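Local coordinates for protein carboxypeptidase A (Helicoverpa armigera, PDB 1JQG) that probably works as a zinc-dependent carboxypeptidase, removing residues from the C-terminal end of peptide chains, and is made as a proenzyme, at residues A[382-387]-A[406-411]; A[334-339]-A[350-355]. All coordinates share one frame; numbering follows the deposited sequence.

Both interactions pack helices against the side of the mixed sheet where strands 377-383, 311-314 and 351-354 lie, and their centres are 12 Å apart. Y350 of interaction 2 joins them: its OH sits 3.4 Å from P384 CD and 3.5 Å from L383 CA of interaction 1. A second bridge runs between the helices, where I339 CG2 meets E408 CG at 3.4 Å. The zinc ion, bound by H181, E184 and H306, lies about 10 Å from the side chain of L383 and about 13 Å from that of Y350. E382, the predicted proton donor/acceptor, has its side chain about 6 Å from that of Y350.

Interaction 1. Residues A[382-387]-A[406-411]; sequences ELPAYR and GFETWE
T409 OG1, hydrogen-bonded to A405 O one turn back in its helix, also meets the methyl L383 CD2 at 3.5 Å. The hydroxyl stands beside its own backbone N (chi1 -48°), which brings it back to that carbonyl. T409 CG2 turns to the same leucine methyl from 4.1 Å, and CD2 thus touches both branches of the threonine; the two side chains cross at about a right angle. Next to this pair, E408 reaches out from the helix with CG anti to the backbone N (chi1 -167°) and an extended chain beyond it. P384 and E408 approach from opposite directions: carboxylate OE1 rests 3.3 Å from ring carbon CG and 4.0 Å from CD. The other oxygen, OE2, is hydrogen-bonded to Q404 NE2. The contact thus lays helix 402-421 over the exit of strand 377-383, an inner strand of the alpha/beta fold of the M14 zinc carboxypeptidases; the backbone of L383 bonds to H306, a zinc ligand, and to G309. T409 OG1 and E408 OE2 are bonded within their own helix, while OG1 and OE1 meet carbon across the interface. With E408 buried against P384 and I339, Q404 is likely to offset part of the cost of burying its carboxylate.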
loop_
_atom_site.group_PDB
_atom_site.type_symbol
_atom_site.label_atom_id
_atom_site.label_comp_id
_atom_site.label_asym_id
_atom_site.label_seq_id
_atom_site.Cartn_x
_atom_site.Cartn_y
_atom_site.Cartn_z
ATOM N N GLU A 382 6.838 -0.562 0.955
ATOM C CA GLU A 382 6.681 0.831 0.567
ATOM C C GLU A 382 7.439 0.977 -0.743
ATOM O O GLU A 382 8.636 1.152 -0.650
ATOM C CB GLU A 382 7.221 1.784 1.633
ATOM C CG GLU A 382 6.479 1.727 2.968
ATOM C CD GLU A 382 5.095 2.368 2.881
ATOM O OE1 GLU A 382 4.940 3.238 2.002
ATOM O OE2 GLU A 382 4.172 2.027 3.662
ATOM N N LEU A 383 6.774 0.862 -1.863
ATOM C CA LEU A 383 7.339 1.039 -3.180
ATOM C C LEU A 383 7.918 2.425 -3.462
ATOM O O LEU A 383 7.621 3.361 -2.761
ATOM C CB LEU A 383 6.232 0.779 -4.234
ATOM C CG LEU A 383 5.667 -0.640 -4.243
ATOM C CD1 LEU A 383 4.868 -0.872 -5.536
ATOM C CD2 LEU A 383 6.778 -1.642 -4.062
ATOM N N PRO A 384 8.869 2.514 -4.370
ATOM C CA PRO A 384 9.606 3.717 -4.680
ATOM C C PRO A 384 8.688 4.772 -5.255
ATOM O O PRO A 384 7.780 4.532 -6.059
ATOM C CB PRO A 384 10.655 3.261 -5.713
ATOM C CG PRO A 384 10.839 1.796 -5.469
ATOM C CD PRO A 384 9.472 1.329 -5.093
ATOM N N ALA A 385 8.948 6.026 -4.910
ATOM C CA ALA A 385 8.308 7.166 -5.524
ATOM C C ALA A 385 9.134 7.512 -6.765
ATOM O O ALA A 385 10.219 8.057 -6.613
ATOM C CB ALA A 385 8.337 8.336 -4.560
ATOM N N TYR A 386 8.672 7.207 -7.961
ATOM C CA TYR A 386 9.359 7.547 -9.181
ATOM C C TYR A 386 9.263 9.029 -9.562
ATOM O O TYR A 386 8.200 9.610 -9.708
ATOM C CB TYR A 386 8.864 6.670 -10.331
ATOM C CG TYR A 386 9.561 6.952 -11.646
ATOM C CD1 TYR A 386 8.983 7.638 -12.704
ATOM C CD2 TYR A 386 10.866 6.498 -11.803
ATOM C CE1 TYR A 386 9.666 7.858 -13.883
ATOM C CE2 TYR A 386 11.561 6.710 -12.985
ATOM C CZ TYR A 386 10.952 7.392 -14.014
ATOM O OH TYR A 386 11.599 7.625 -15.204
ATOM N N ARG A 387 10.423 9.620 -9.780
ATOM C CA ARG A 387 10.564 11.028 -10.105
ATOM C C ARG A 387 10.711 11.237 -11.611
ATOM O O ARG A 387 11.075 10.343 -12.359
ATOM C CB ARG A 387 11.761 11.649 -9.365
ATOM C CG ARG A 387 11.758 11.382 -7.873
ATOM C CD ARG A 387 13.058 11.810 -7.220
ATOM N NE ARG A 387 13.149 13.260 -7.087
ATOM C CZ ARG A 387 13.380 13.901 -5.943
ATOM N NH1 ARG A 387 13.520 13.213 -4.820
ATOM N NH2 ARG A 387 13.462 15.224 -5.893
ATOM N N GLY A 406 6.630 -3.340 -11.243
ATOM C CA GLY A 406 6.271 -4.734 -11.094
ATOM C C GLY A 406 7.473 -5.676 -11.061
ATOM O O GLY A 406 7.563 -6.533 -10.202
ATOM N N PHE A 407 8.344 -5.496 -12.046
ATOM C CA PHE A 407 9.496 -6.403 -12.216
ATOM C C PHE A 407 10.455 -6.291 -11.046
ATOM O O PHE A 407 10.915 -7.273 -10.459
ATOM C CB PHE A 407 10.224 -6.081 -13.534
ATOM C CG PHE A 407 11.577 -6.698 -13.697
ATOM C CD1 PHE A 407 11.657 -8.000 -14.171
ATOM C CD2 PHE A 407 12.744 -6.020 -13.381
ATOM C CE1 PHE A 407 12.885 -8.622 -14.311
ATOM C CE2 PHE A 407 13.982 -6.646 -13.546
ATOM C CZ PHE A 407 14.054 -7.953 -14.004
ATOM N N GLU A 408 10.770 -5.032 -10.699
ATOM C CA GLU A 408 11.632 -4.735 -9.536
ATOM C C GLU A 408 11.188 -5.383 -8.227
ATOM O O GLU A 408 11.922 -6.078 -7.546
ATOM C CB GLU A 408 11.563 -3.218 -9.330
ATOM C CG GLU A 408 12.589 -2.634 -8.396
ATOM C CD GLU A 408 12.457 -1.115 -8.340
ATOM O OE1 GLU A 408 12.225 -0.635 -7.228
ATOM O OE2 GLU A 408 12.624 -0.558 -9.443
ATOM N N THR A 409 9.899 -5.243 -7.871
ATOM C CA THR A 409 9.325 -5.780 -6.663
ATOM C C THR A 409 9.273 -7.294 -6.669
ATOM O O THR A 409 9.474 -7.947 -5.642
ATOM C CB THR A 409 7.895 -5.230 -6.427
ATOM O OG1 THR A 409 7.904 -3.805 -6.595
ATOM C CG2 THR A 409 7.372 -5.535 -5.026
ATOM N N TRP A 410 9.097 -7.880 -7.858
ATOM C CA TRP A 410 8.930 -9.336 -7.952
ATOM C C TRP A 410 10.250 -10.025 -7.584
ATOM O O TRP A 410 10.293 -11.148 -7.072
ATOM C CB TRP A 410 8.434 -9.740 -9.331
ATOM C CG TRP A 410 8.299 -11.222 -9.549
ATOM C CD1 TRP A 410 8.928 -12.005 -10.485
ATOM C CD2 TRP A 410 7.437 -12.089 -8.800
ATOM N NE1 TRP A 410 8.502 -13.314 -10.350
ATOM C CE2 TRP A 410 7.583 -13.388 -9.327
ATOM C CE3 TRP A 410 6.562 -11.913 -7.742
ATOM C CZ2 TRP A 410 6.891 -14.492 -8.836
ATOM C CZ3 TRP A 410 5.853 -12.983 -7.226
ATOM C CH2 TRP A 410 6.034 -14.243 -7.785
ATOM N N GLU A 411 11.360 -9.356 -7.869
ATOM C CA GLU A 411 12.677 -9.796 -7.452
ATOM C C GLU A 411 12.750 -9.976 -5.941
ATOM O O GLU A 411 13.425 -10.886 -5.454
ATOM C CB GLU A 411 13.779 -8.843 -7.943
ATOM C CG GLU A 411 13.859 -8.658 -9.438
ATOM C CD GLU A 411 14.065 -10.022 -10.117
ATOM O OE1 GLU A 411 15.122 -10.568 -9.729
ATOM O OE2 GLU A 411 13.260 -10.524 -10.960
#

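Interaction 2. Residues A[334-339]-A[350-355]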
loop_
_atom_site.group_PDB
_atom_site.type_symbol
_atom_site.label_atom_id
_atom_site.label_comp_id
_atom_site.label_asym_id
_atom_site.label_seq_id
_atom_site.Cartn_x
_atom_site.Cartn_y
_atom_site.Cartn_z
ATOM N N GLN A 334 17.534 -9.362 2.561
ATOM C CA GLN A 334 17.717 -10.205 1.381
ATOM C C GLN A 334 16.793 -9.735 0.265
ATOM O O GLN A 334 17.179 -9.740 -0.914
ATOM C CB GLN A 334 17.507 -11.705 1.682
ATOM C CG GLN A 334 18.569 -12.293 2.591
ATOM C CD GLN A 334 18.283 -13.716 3.012
ATOM O OE1 GLN A 334 17.533 -14.433 2.336
ATOM N NE2 GLN A 334 18.859 -14.169 4.122
ATOM N N MET A 335 15.566 -9.355 0.625
ATOM C CA MET A 335 14.607 -8.901 -0.381
ATOM C C MET A 335 15.005 -7.534 -0.898
ATOM O O MET A 335 14.899 -7.265 -2.079
ATOM C CB MET A 335 13.161 -8.799 0.154
ATOM C CG MET A 335 12.516 -10.122 0.486
ATOM S SD MET A 335 10.779 -10.053 0.997
ATOM C CE MET A 335 10.817 -9.278 2.601
ATOM N N ALA A 336 15.478 -6.679 -0.013
ATOM C CA ALA A 336 15.945 -5.348 -0.366
ATOM C C ALA A 336 17.132 -5.373 -1.332
ATOM O O ALA A 336 17.131 -4.682 -2.354
ATOM C CB ALA A 336 16.303 -4.528 0.869
ATOM N N GLN A 337 18.144 -6.134 -1.023
ATOM C CA GLN A 337 19.309 -6.301 -1.885
ATOM C C GLN A 337 18.973 -6.855 -3.267
ATOM O O GLN A 337 19.655 -6.499 -4.218
ATOM C CB GLN A 337 20.301 -7.255 -1.160
ATOM C CG GLN A 337 20.978 -6.550 0.002
ATOM C CD GLN A 337 22.057 -7.408 0.632
ATOM O OE1 GLN A 337 21.794 -8.565 0.936
ATOM N NE2 GLN A 337 23.213 -6.791 0.770
ATOM N N ALA A 338 17.958 -7.713 -3.342
ATOM C CA ALA A 338 17.507 -8.272 -4.622
ATOM C C ALA A 338 16.827 -7.209 -5.486
ATOM O O ALA A 338 17.030 -7.232 -6.696
ATOM C CB ALA A 338 16.585 -9.470 -4.488
ATOM N N ILE A 339 16.163 -6.239 -4.843
ATOM C CA ILE A 339 15.482 -5.164 -5.560
ATOM C C ILE A 339 16.482 -4.097 -5.992
ATOM O O ILE A 339 16.451 -3.606 -7.128
ATOM C CB ILE A 339 14.415 -4.488 -4.672
ATOM C CG1 ILE A 339 13.336 -5.471 -4.247
ATOM C CG2 ILE A 339 13.882 -3.232 -5.345
ATOM C CD1 ILE A 339 12.128 -4.848 -3.560
ATOM N N TYR A 350 16.775 0.433 -0.974
ATOM C CA TYR A 350 15.731 0.101 -0.004
ATOM C C TYR A 350 16.203 0.163 1.436
ATOM O O TYR A 350 17.276 -0.321 1.750
ATOM C CB TYR A 350 15.132 -1.282 -0.313
ATOM C CG TYR A 350 13.803 -1.223 -1.023
ATOM C CD1 TYR A 350 13.690 -0.864 -2.353
ATOM C CD2 TYR A 350 12.652 -1.541 -0.315
ATOM C CE1 TYR A 350 12.447 -0.825 -2.994
ATOM C CE2 TYR A 350 11.404 -1.498 -0.944
ATOM C CZ TYR A 350 11.317 -1.151 -2.272
ATOM O OH TYR A 350 10.095 -1.115 -2.867
ATOM N N ILE A 351 15.388 0.713 2.309
ATOM C CA ILE A 351 15.593 0.717 3.751
ATOM C C ILE A 351 14.854 -0.464 4.400
ATOM O O ILE A 351 13.722 -0.796 4.012
ATOM C CB ILE A 351 15.017 2.039 4.313
ATOM C CG1 ILE A 351 15.774 3.225 3.722
ATOM C CG2 ILE A 351 14.956 2.050 5.836
ATOM C CD1 ILE A 351 15.236 4.589 4.127
ATOM N N VAL A 352 15.452 -1.054 5.426
ATOM C CA VAL A 352 14.869 -2.135 6.168
ATOM C C VAL A 352 14.788 -1.780 7.654
ATOM O O VAL A 352 15.724 -1.275 8.241
ATOM C CB VAL A 352 15.650 -3.464 5.976
ATOM C CG1 VAL A 352 14.840 -4.599 6.633
ATOM C CG2 VAL A 352 15.818 -3.828 4.501
ATOM N N GLY A 353 13.707 -2.102 8.323
ATOM C CA GLY A 353 13.595 -1.891 9.730
ATOM C C GLY A 353 12.192 -1.966 10.330
ATOM O O GLY A 353 11.208 -2.212 9.651
ATOM N N ASN A 354 12.123 -1.744 11.641
ATOM C CA ASN A 354 10.887 -1.663 12.392
ATOM C C ASN A 354 10.076 -0.418 11.989
ATOM O O ASN A 354 10.681 0.626 11.771
ATOM C CB ASN A 354 11.247 -1.695 13.894
ATOM C CG ASN A 354 10.035 -1.573 14.787
ATOM O OD1 ASN A 354 9.356 -2.562 14.951
ATOM N ND2 ASN A 354 9.756 -0.400 15.323
ATOM N N ILE A 355 8.760 -0.529 11.991
ATOM C CA ILE A 355 7.807 0.471 11.628
ATOM C C ILE A 355 7.913 1.717 12.493
ATOM O O ILE A 355 8.052 2.798 11.938
ATOM C CB ILE A 355 6.339 -0.037 11.705
ATOM C CG1 ILE A 355 6.128 -1.171 10.693
ATOM C CG2 ILE A 355 5.360 1.096 11.389
ATOM C CD1 ILE A 355 4.776 -1.872 10.806
#
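A336 CB faces Y350 CB at 3.6 Å, where helix 325-340 lies on strand 351-354 in a beta-alpha-beta unit; strand 311-314 comes before the helix and runs parallel to 351-354. This is the tight part of the contact: the CA atoms of A336 and Y350 are 5.5 Å apart, a spacing that the single methyl of an alanine allows. Toward the C-terminal end of the helix, I339 continues the packing against the tyrosine ring. Its CG1 lies beside the backbone N (chi1 -61°), and the extended branch carries CD1 over one face of the ring, a CH-pi contact with CD1 4.2 Å from the ring centroid and 17° off the normal. The other branch, CG2, meets CE1 at 3.7 Å from the same side of the ring, displaced outward past the rim. An alanine here removes CD1 and CG2 and is likely to open a gap over this ring face, leaving the tyrosine less firmly held on that side. Y350 N is hydrogen-bonded to D340 OD2, which ties the entry of the strand to the end of the helix. The contact thins on the other side: V352 is partly exposed on a strand at the border of the sheet, and Q337, on the exposed flank of the helix, points away from it. What remains there is one methyl against another, V352 CG2 touching A336 CB at 3.7 Å.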